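Local coordinates for protein galactan 1,3-beta-galactosidase (Phanerochaete chrysosporium, PDB 7BYS) that probably hydrolyses beta-1,3-linked galactan as an exo-acting family 43 glycoside hydrolase and carries a calcium-binding carbohydrate-binding module, at residues N15-H20 against F31-E36; F45-C50 against Q62-S67; E197-A202 against W215-S220. All coordinates share one frame; numbering follows the deposited sequence. Where two conformers were deposited one is given.

Contacts 1 and 2 follow each other along the chain and both reach one antiparallel sheet, in which strand 30-36 pairs with strand 48-53; their centres lie about 9 Å apart. They touch directly: Ser49 OG is probably hydrogen-bonded to Gln18 O, and Phe34 packs on Cys50. Contact 3 comes later, in the hairpin of strands 197-204 and 214-218 within another sheet, its centre about 26 Å from that of contact 1 and about 30 Å from that of contact 2. All three lie in the glycoside hydrolase family 43 region, whose small antiparallel sheets are consistent with the five-bladed beta-propeller of this family. Contacts 1 and 2 thus tie loops to one blade, whereas contact 3 holds two strands of another.

Contact 1: residues N15-H20 against F31-E36; sequences NTIQAH and FYWFGE
Ala19 and Ile17 lie over one face of the Trp33 indole, while His20 pairs with Glu36 where the loop 15-20 meets the end of strand 30-36. From Trp33 CB, CG lies anti to the backbone N (chi1 -180°), which turns one face of the indole to the loop. From CG the ring runs first past the Ala19 methyl: the methyl is nearest NE1, with CE2 and CD1 next, and Ala19 CB stands 3.6 Å from the centroid of the five-membered ring, a CH-pi contact. NE1, on the ring's rim, gives a weak, bent hydrogen bond to Ala19 O (3.1 Å, 127° at the hydrogen). Beyond it CZ2 still borders Ala19, and the far corner, CZ3 and CH2, meets Ile17, whose CG2 comes to 3.9 Å from Trp33 CH2. Trp59 meets the same indole edge-to-face.

At the other end, Glu36 N donates to His20 O over 2.7 Å and almost straight (176°), and His20 N returns a bond to Glu36 O over 3.1 Å, making an antiparallel hydrogen-bonded pair. Gly35 passes so close that its CA is 3.5 Å from Ala19 CA; a CB there would collide with Ala19 C. The His20 imidazole is held by NE2, which bonds in the ring plane to Gln18 OE1 at 2.9 Å. The Glu36 carboxylate turns to Lys38 by a salt bridge through OE1 and to Arg82 N through OE2; Glu81 and Arg82 bind galactose in another structure of this protein. Apolar cover over the indole and paired backbone bonds probably hold residues 17-20, the buried part of the loop, against the strand close to these galactose-binding residues.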
loop_
_atom_site.group_PDB
_atom_site.type_symbol
_atom_site.label_atom_id
_atom_site.label_comp_id
_atom_site.label_asym_id
_atom_site.label_seq_id
_atom_site.Cartn_x
_atom_site.Cartn_y
_atom_site.Cartn_z
ATOM N N ASN A 15 12.157 -11.914 7.976
ATOM C CA ASN A 15 10.801 -12.409 7.823
ATOM C C ASN A 15 9.967 -11.364 7.101
ATOM O O ASN A 15 10.166 -10.159 7.266
ATOM C CB ASN A 15 10.178 -12.675 9.190
ATOM C CG ASN A 15 10.848 -13.818 9.915
ATOM O OD1 ASN A 15 11.109 -14.864 9.320
ATOM N ND2 ASN A 15 11.128 -13.628 11.204
ATOM N N THR A 16 9.037 -11.835 6.279
ATOM C CA THR A 16 8.153 -10.923 5.562
ATOM C C THR A 16 7.358 -10.062 6.543
ATOM O O THR A 16 6.808 -10.563 7.529
ATOM C CB THR A 16 7.208 -11.718 4.663
ATOM O OG1 THR A 16 7.969 -12.668 3.906
ATOM C CG2 THR A 16 6.481 -10.785 3.702
ATOM N N ILE A 17 7.341 -8.751 6.296
ATOM C CA ILE A 17 6.603 -7.835 7.160
ATOM C C ILE A 17 5.116 -8.131 7.048
ATOM O O ILE A 17 4.586 -8.302 5.939
ATOM C CB ILE A 17 6.916 -6.385 6.767
ATOM C CG1 ILE A 17 8.371 -6.064 7.114
ATOM C CG2 ILE A 17 5.957 -5.410 7.469
ATOM C CD1 ILE A 17 8.854 -4.739 6.582
ATOM N N GLN A 18 4.440 -8.208 8.198
ATOM C CA GLN A 18 3.008 -8.482 8.303
ATOM C C GLN A 18 2.347 -7.303 9.010
ATOM O O GLN A 18 2.077 -7.358 10.212
ATOM C CB GLN A 18 2.773 -9.780 9.053
ATOM C CG GLN A 18 3.228 -11.005 8.263
ATOM C CD GLN A 18 2.324 -11.302 7.093
ATOM O OE1 GLN A 18 1.238 -10.739 6.978
ATOM N NE2 GLN A 18 2.772 -12.185 6.207
ATOM N N ALA A 19 2.090 -6.238 8.258
ATOM C CA ALA A 19 1.525 -5.008 8.810
ATOM C C ALA A 19 0.634 -4.347 7.753
ATOM O O ALA A 19 0.848 -3.220 7.308
ATOM C CB ALA A 19 2.638 -4.094 9.317
ATOM N N HIS A 20 -0.377 -5.082 7.300
ATOM C CA HIS A 20 -1.308 -4.576 6.298
ATOM C C HIS A 20 -2.281 -3.585 6.929
ATOM O O HIS A 20 -2.533 -3.615 8.134
ATOM C CB HIS A 20 -2.019 -5.768 5.663
ATOM C CG HIS A 20 -1.082 -6.890 5.317
ATOM N ND1 HIS A 20 -0.396 -6.939 4.123
ATOM C CD2 HIS A 20 -0.686 -7.976 6.026
ATOM C CE1 HIS A 20 0.372 -8.016 4.100
ATOM N NE2 HIS A 20 0.209 -8.670 5.238
ATOM N N PHE A 31 10.006 5.640 14.460
ATOM C CA PHE A 31 8.745 5.399 13.781
ATOM C C PHE A 31 8.236 4.006 14.125
ATOM O O PHE A 31 9.023 3.056 14.239
ATOM C CB PHE A 31 8.896 5.559 12.264
ATOM C CG PHE A 31 9.090 6.989 11.835
ATOM C CD1 PHE A 31 10.352 7.554 11.840
ATOM C CD2 PHE A 31 8.004 7.779 11.481
ATOM C CE1 PHE A 31 10.536 8.876 11.462
ATOM C CE2 PHE A 31 8.180 9.105 11.098
ATOM C CZ PHE A 31 9.438 9.652 11.099
ATOM N N TYR A 32 6.918 3.900 14.289
ATOM C CA TYR A 32 6.219 2.671 14.640
ATOM C C TYR A 32 5.216 2.372 13.540
ATOM O O TYR A 32 4.392 3.226 13.199
ATOM C CB TYR A 32 5.507 2.806 15.999
ATOM C CG TYR A 32 6.477 2.988 17.133
ATOM C CD1 TYR A 32 7.066 4.229 17.381
ATOM C CD2 TYR A 32 6.831 1.916 17.937
ATOM C CE1 TYR A 32 7.990 4.388 18.411
ATOM C CE2 TYR A 32 7.751 2.074 18.968
ATOM C CZ TYR A 32 8.323 3.304 19.188
ATOM O OH TYR A 32 9.236 3.455 20.213
ATOM N N TRP A 33 5.308 1.179 12.974
ATOM C CA TRP A 33 4.386 0.706 11.951
ATOM C C TRP A 33 3.530 -0.380 12.584
ATOM O O TRP A 33 4.042 -1.438 12.962
ATOM C CB TRP A 33 5.203 0.199 10.760
ATOM C CG TRP A 33 4.409 -0.330 9.595
ATOM C CD1 TRP A 33 3.048 -0.426 9.480
ATOM C CD2 TRP A 33 4.955 -0.845 8.369
ATOM N NE1 TRP A 33 2.721 -0.973 8.255
ATOM C CE2 TRP A 33 3.872 -1.246 7.560
ATOM C CE3 TRP A 33 6.262 -1.027 7.888
ATOM C CZ2 TRP A 33 4.053 -1.794 6.285
ATOM C CZ3 TRP A 33 6.441 -1.574 6.631
ATOM C CH2 TRP A 33 5.347 -1.958 5.841
ATOM N N PHE A 34 2.239 -0.091 12.745
ATOM C CA PHE A 34 1.253 -1.049 13.212
ATOM C C PHE A 34 0.463 -1.563 12.023
ATOM O O PHE A 34 0.185 -0.818 11.086
ATOM C CB PHE A 34 0.262 -0.383 14.168
ATOM C CG PHE A 34 0.902 0.230 15.369
ATOM C CD1 PHE A 34 1.338 1.542 15.350
ATOM C CD2 PHE A 34 1.063 -0.508 16.523
ATOM C CE1 PHE A 34 1.940 2.113 16.466
ATOM C CE2 PHE A 34 1.670 0.059 17.641
ATOM C CZ PHE A 34 2.109 1.361 17.610
ATOM N N GLY A 35 0.075 -2.828 12.069
ATOM C CA GLY A 35 -0.727 -3.319 10.967
ATOM C C GLY A 35 -1.334 -4.660 11.289
ATOM O O GLY A 35 -1.136 -5.219 12.370
ATOM N N GLU A 36 -2.092 -5.167 10.320
ATOM C CA GLU A 36 -2.715 -6.483 10.433
ATOM C C GLU A 36 -1.696 -7.572 10.109
ATOM O O GLU A 36 -1.074 -7.558 9.043
ATOM C CB GLU A 36 -3.877 -6.582 9.444
ATOM C CG GLU A 36 -4.870 -5.442 9.547
ATOM C CD GLU A 36 -5.568 -5.163 8.230
ATOM O OE1 GLU A 36 -5.448 -5.981 7.292
ATOM O OE2 GLU A 36 -6.214 -4.110 8.099
#

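Contact 2: residues F45-C50 against Q62-S67; sequences FKAVSC and QNDALS
Val48 and Leu66 form a single antiparallel hydrogen-bonded bridge, Val48 N donating to Leu66 O over 3.0 Å, and, further along, Cys50 O takes the N-H of Gln62 (2.9 Å). Phe45 has CG anti to its own N (chi1 -178°), which carries the ring across to residues 66-67: Phe45 CZ lies 3.6 Å from Leu66 O and also meets Leu66 CD2, and CE2 lies beside the carbonyl carbon of Ser67. Val48 and Leu66 meet through their CB atoms, and Val48 CG2 also reaches Leu66 CB. Between the bridge and Gln62 the chain is displaced: Ala65 and Leu66 both face Val48, a classic beta bulge, and Val48 O accepts two N-H groups, at 2.8 Å from Ala65 N and at 3.3 Å from Leu66 N. The bulge lies in the loop after strand 60-61, where Ala65 packs against Phe34 and Met96 of strands 30-36 and 93-101; its methyl also meets CB of Cys50, whose SG is joined to Cys119 in a disulfide. Asp64 OD2 comes to 3.2 Å from Ala47 CB, while OD1 forms a salt bridge with Arg61. A leucine in place of Phe45 would probably leave the Leu66 methyl and the Ser67 carbonyl carbon without the ring that packs against them. One water accepts from Cys50 N and donates to both Gln62 O and Asp64 OD1, bridging the two segments.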
loop_
_atom_site.group_PDB
_atom_site.type_symbol
_atom_site.label_atom_id
_atom_site.label_comp_id
_atom_site.label_asym_id
_atom_site.label_seq_id
_atom_site.Cartn_x
_atom_site.Cartn_y
_atom_site.Cartn_z
ATOM N N PHE A 45 -8.686 -12.150 12.708
ATOM C CA PHE A 45 -7.694 -11.499 13.550
ATOM C C PHE A 45 -6.659 -12.494 14.054
ATOM O O PHE A 45 -7.003 -13.485 14.714
ATOM C CB PHE A 45 -8.396 -10.833 14.724
ATOM C CG PHE A 45 -7.476 -10.078 15.642
ATOM C CD1 PHE A 45 -6.459 -9.281 15.134
ATOM C CD2 PHE A 45 -7.654 -10.133 17.016
ATOM C CE1 PHE A 45 -5.638 -8.565 15.973
ATOM C CE2 PHE A 45 -6.828 -9.413 17.860
ATOM C CZ PHE A 45 -5.814 -8.640 17.339
ATOM N N LYS A 46 -5.394 -12.220 13.752
ATOM C CA LYS A 46 -4.257 -12.887 14.364
ATOM C C LYS A 46 -3.500 -11.970 15.310
ATOM O O LYS A 46 -3.243 -12.348 16.455
ATOM C CB LYS A 46 -3.300 -13.420 13.290
ATOM C CG LYS A 46 -2.050 -14.074 13.872
ATOM C CD LYS A 46 -1.172 -14.649 12.773
ATOM C CE LYS A 46 0.129 -15.201 13.336
ATOM N NZ LYS A 46 -0.091 -16.492 14.044
ATOM N N ALA A 47 -3.136 -10.764 14.860
ATOM C CA ALA A 47 -2.476 -9.803 15.734
ATOM C C ALA A 47 -2.432 -8.450 15.048
ATOM O O ALA A 47 -2.477 -8.355 13.816
ATOM C CB ALA A 47 -1.047 -10.242 16.068
ATOM N N VAL A 48 -2.332 -7.400 15.861
ATOM C CA VAL A 48 -1.815 -6.117 15.392
ATOM C C VAL A 48 -0.319 -6.151 15.679
ATOM O O VAL A 48 0.090 -6.223 16.842
ATOM C CB VAL A 48 -2.491 -4.924 16.083
ATOM C CG1 VAL A 48 -1.820 -3.612 15.644
ATOM C CG2 VAL A 48 -3.981 -4.878 15.758
ATOM N N SER A 49 0.492 -6.128 14.625
ATOM C CA SER A 49 1.935 -6.135 14.735
ATOM C C SER A 49 2.470 -4.751 15.083
ATOM O O SER A 49 1.765 -3.736 14.997
ATOM C CB SER A 49 2.547 -6.591 13.416
ATOM O OG SER A 49 2.075 -5.752 12.366
ATOM N N CYS A 50 3.740 -4.720 15.486
ATOM C CA CYS A 50 4.418 -3.480 15.824
ATOM C C CYS A 50 5.863 -3.592 15.377
ATOM O O CYS A 50 6.607 -4.426 15.909
ATOM C CB CYS A 50 4.365 -3.235 17.339
ATOM S SG CYS A 50 4.752 -1.494 17.801
ATOM N N GLN A 62 8.770 -5.936 16.991
ATOM C CA GLN A 62 8.618 -6.071 18.431
ATOM C C GLN A 62 7.470 -7.025 18.725
ATOM O O GLN A 62 6.785 -7.512 17.820
ATOM C CB GLN A 62 8.357 -4.701 19.073
ATOM C CG GLN A 62 9.252 -3.598 18.544
ATOM C CD GLN A 62 10.707 -3.862 18.838
ATOM O OE1 GLN A 62 11.069 -4.187 19.969
ATOM N NE2 GLN A 62 11.555 -3.724 17.820
ATOM N N ASN A 63 7.269 -7.311 20.009
ATOM C CA ASN A 63 6.110 -8.101 20.397
ATOM C C ASN A 63 4.832 -7.444 19.871
ATOM O O ASN A 63 4.746 -6.221 19.740
ATOM C CB ASN A 63 6.077 -8.258 21.922
ATOM C CG ASN A 63 7.236 -9.105 22.443
ATOM O OD1 ASN A 63 7.431 -10.240 22.008
ATOM N ND2 ASN A 63 8.017 -8.549 23.362
ATOM N N ASP A 64 3.845 -8.269 19.534
ATOM C CA ASP A 64 2.612 -7.751 18.952
ATOM C C ASP A 64 1.956 -6.725 19.870
ATOM O O ASP A 64 1.962 -6.861 21.097
ATOM C CB ASP A 64 1.641 -8.896 18.677
ATOM C CG ASP A 64 2.096 -9.789 17.538
ATOM O OD1 ASP A 64 2.817 -9.308 16.642
ATOM O OD2 ASP A 64 1.709 -10.979 17.540
ATOM N N ALA A 65 1.385 -5.689 19.262
ATOM C CA ALA A 65 0.729 -4.650 20.041
ATOM C C ALA A 65 -0.659 -5.068 20.519
ATOM O O ALA A 65 -1.116 -4.601 21.569
ATOM C CB ALA A 65 0.624 -3.370 19.212
ATOM N N LEU A 66 -1.354 -5.919 19.766
ATOM C CA LEU A 66 -2.679 -6.383 20.164
ATOM C C LEU A 66 -2.829 -7.849 19.785
ATOM O O LEU A 66 -2.455 -8.260 18.682
ATOM C CB LEU A 66 -3.814 -5.540 19.540
ATOM C CG LEU A 66 -5.195 -5.820 20.140
ATOM C CD1 LEU A 66 -5.242 -5.278 21.554
ATOM C CD2 LEU A 66 -6.296 -5.210 19.282
ATOM N N SER A 67 -3.366 -8.637 20.702
ATOM C CA SER A 67 -3.483 -10.075 20.534
ATOM C C SER A 67 -4.926 -10.485 20.762
ATOM O O SER A 67 -5.686 -9.766 21.416
ATOM C CB SER A 67 -2.574 -10.801 21.532
ATOM O OG SER A 67 -1.224 -10.451 21.301
HETATM O O HOH W 1 4.718 -7.483 16.103
#

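Contact 3: residues E197-A202 against W215-S220; sequences EYFLIA and WFSASS
Phe199 and Ser217 face each other as a non-hydrogen-bonded pair in an antiparallel beta hairpin, strand 197-204 with strand 214-218, the N-to-C directions 158° apart. Backbone bonds join the hydrogen-bonded pairs: Tyr198 and Ala218 exchange two, as do Leu200 and Phe216. The tight part is apolar and lies on both faces of the hairpin. On one, the Leu200 and Phe216 side chains run side by side, CD2 of Leu200 at 3.7 Å from CD1 of Phe216. On the other, Ile201 CD1 presses on Trp215 CB at 3.6 Å, and Phe199 lies obliquely beside the indole, rings at 38°; Phe199 and Phe277 meet edge-to-face. The CB of Ser217 sits over the Phe199 face, 3.9 Å from its centroid.

Toward the open end of the hairpin, away from its turn, the side chains are more exposed. The Glu197 chain bends at chi2 and lays its carboxylate beside the Ala218 carbonyl without a hydrogen bond, OE2 reaching Ser219 CA at 3.3 Å. Tyr198 instead brings its ring edge to Ser219, and its hydroxyl is hydrogen-bonded to Asp143. On the solvent side a water is hydrogen-bonded to Ser217 OG at 2.6 Å.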
loop_
_atom_site.group_PDB
_atom_site.type_symbol
_atom_site.label_atom_id
_atom_site.label_comp_id
_atom_site.label_asym_id
_atom_site.label_seq_id
_atom_site.Cartn_x
_atom_site.Cartn_y
_atom_site.Cartn_z
ATOM N N GLU A 197 -3.126 23.227 5.259
ATOM C CA GLU A 197 -4.329 22.715 4.620
ATOM C C GLU A 197 -4.415 21.212 4.865
ATOM O O GLU A 197 -3.393 20.535 5.025
ATOM C CB GLU A 197 -4.249 23.000 3.116
ATOM C CG GLU A 197 -5.452 22.575 2.301
ATOM C CD GLU A 197 -6.491 23.673 2.169
ATOM O OE1 GLU A 197 -7.377 23.535 1.290
ATOM O OE2 GLU A 197 -6.425 24.662 2.939
ATOM N N TYR A 198 -5.639 20.693 4.901
ATOM C CA TYR A 198 -5.881 19.276 5.158
ATOM C C TYR A 198 -6.143 18.556 3.841
ATOM O O TYR A 198 -6.959 19.010 3.030
ATOM C CB TYR A 198 -7.086 19.078 6.079
ATOM C CG TYR A 198 -6.987 19.806 7.392
ATOM C CD1 TYR A 198 -6.399 19.204 8.498
ATOM C CD2 TYR A 198 -7.484 21.097 7.531
ATOM C CE1 TYR A 198 -6.301 19.871 9.709
ATOM C CE2 TYR A 198 -7.390 21.770 8.745
ATOM C CZ TYR A 198 -6.803 21.151 9.821
ATOM O OH TYR A 198 -6.718 21.831 11.023
ATOM N N PHE A 199 -5.466 17.431 3.633
ATOM C CA PHE A 199 -5.623 16.642 2.419
ATOM C C PHE A 199 -6.115 15.254 2.791
ATOM O O PHE A 199 -5.427 14.523 3.516
ATOM C CB PHE A 199 -4.306 16.570 1.642
ATOM C CG PHE A 199 -3.971 17.840 0.943
ATOM C CD1 PHE A 199 -3.389 18.885 1.638
ATOM C CD2 PHE A 199 -4.265 18.001 -0.392
ATOM C CE1 PHE A 199 -3.095 20.089 0.993
ATOM C CE2 PHE A 199 -3.976 19.201 -1.043
ATOM C CZ PHE A 199 -3.387 20.238 -0.341
ATOM N N LEU A 200 -7.293 14.901 2.288
ATOM C CA LEU A 200 -7.899 13.594 2.489
ATOM C C LEU A 200 -7.613 12.743 1.260
ATOM O O LEU A 200 -7.832 13.190 0.127
ATOM C CB LEU A 200 -9.415 13.758 2.667
ATOM C CG LEU A 200 -10.277 12.494 2.637
ATOM C CD1 LEU A 200 -10.014 11.620 3.853
ATOM C CD2 LEU A 200 -11.754 12.826 2.550
ATOM N N ILE A 201 -7.087 11.542 1.482
ATOM C CA ILE A 201 -6.907 10.530 0.448
ATOM C C ILE A 201 -7.848 9.385 0.773
ATOM O O ILE A 201 -7.945 8.982 1.937
ATOM C CB ILE A 201 -5.460 10.008 0.454
ATOM C CG1 ILE A 201 -4.455 11.162 0.477
ATOM C CG2 ILE A 201 -5.238 9.067 -0.726
ATOM C CD1 ILE A 201 -4.526 12.038 -0.722
ATOM N N ALA A 202 -8.518 8.842 -0.243
ATOM C CA ALA A 202 -9.480 7.773 -0.000
ATOM C C ALA A 202 -9.695 6.983 -1.281
ATOM O O ALA A 202 -9.456 7.475 -2.385
ATOM C CB ALA A 202 -10.816 8.340 0.502
ATOM N N TRP A 215 -8.019 12.395 -3.997
ATOM C CA TRP A 215 -7.657 13.395 -3.000
ATOM C C TRP A 215 -8.697 14.511 -2.964
ATOM O O TRP A 215 -9.349 14.812 -3.976
ATOM C CB TRP A 215 -6.240 13.966 -3.234
ATOM C CG TRP A 215 -6.092 14.884 -4.402
ATOM C CD1 TRP A 215 -5.754 14.547 -5.690
ATOM C CD2 TRP A 215 -6.242 16.308 -4.388
ATOM N NE1 TRP A 215 -5.698 15.679 -6.472
ATOM C CE2 TRP A 215 -5.999 16.770 -5.698
ATOM C CE3 TRP A 215 -6.576 17.236 -3.396
ATOM C CZ2 TRP A 215 -6.070 18.121 -6.040
ATOM C CZ3 TRP A 215 -6.644 18.575 -3.735
ATOM C CH2 TRP A 215 -6.391 19.006 -5.049
ATOM N N PHE A 216 -8.830 15.117 -1.776
ATOM C CA PHE A 216 -9.721 16.239 -1.485
ATOM C C PHE A 216 -8.955 17.151 -0.539
ATOM O O PHE A 216 -8.148 16.672 0.257
ATOM C CB PHE A 216 -10.978 15.784 -0.717
ATOM C CG PHE A 216 -11.625 14.523 -1.248
ATOM C CD1 PHE A 216 -11.052 13.278 -1.033
ATOM C CD2 PHE A 216 -12.849 14.582 -1.902
ATOM C CE1 PHE A 216 -11.666 12.121 -1.506
ATOM C CE2 PHE A 216 -13.474 13.415 -2.369
ATOM C CZ PHE A 216 -12.877 12.195 -2.171
ATOM N N SER A 217 -9.194 18.459 -0.598
ATOM C CA SER A 217 -8.542 19.352 0.355
ATOM C C SER A 217 -9.553 20.317 0.956
ATOM O O SER A 217 -10.606 20.601 0.373
ATOM C CB SER A 217 -7.398 20.169 -0.257
ATOM O OG SER A 217 -7.860 20.955 -1.332
ATOM N N ALA A 218 -9.207 20.817 2.141
ATOM C CA ALA A 218 -10.038 21.785 2.845
ATOM C C ALA A 218 -9.147 22.588 3.779
ATOM O O ALA A 218 -8.083 22.122 4.191
ATOM C CB ALA A 218 -11.129 21.070 3.648
ATOM N N SER A 219 -9.586 23.801 4.114
ATOM C CA SER A 219 -8.893 24.603 5.123
ATOM C C SER A 219 -9.345 24.285 6.542
ATOM O O SER A 219 -8.718 24.745 7.503
ATOM C CB SER A 219 -9.074 26.099 4.847
ATOM O OG SER A 219 -10.418 26.489 5.044
ATOM N N SER A 220 -10.407 23.505 6.692
ATOM C CA SER A 220 -10.894 23.058 7.984
ATOM C C SER A 220 -11.418 21.639 7.812
ATOM O O SER A 220 -11.883 21.268 6.733
ATOM C CB SER A 220 -12.012 23.988 8.502
ATOM O OG SER A 220 -12.951 23.285 9.298
HETATM O O HOH W 2 -9.491 23.027 -1.382
#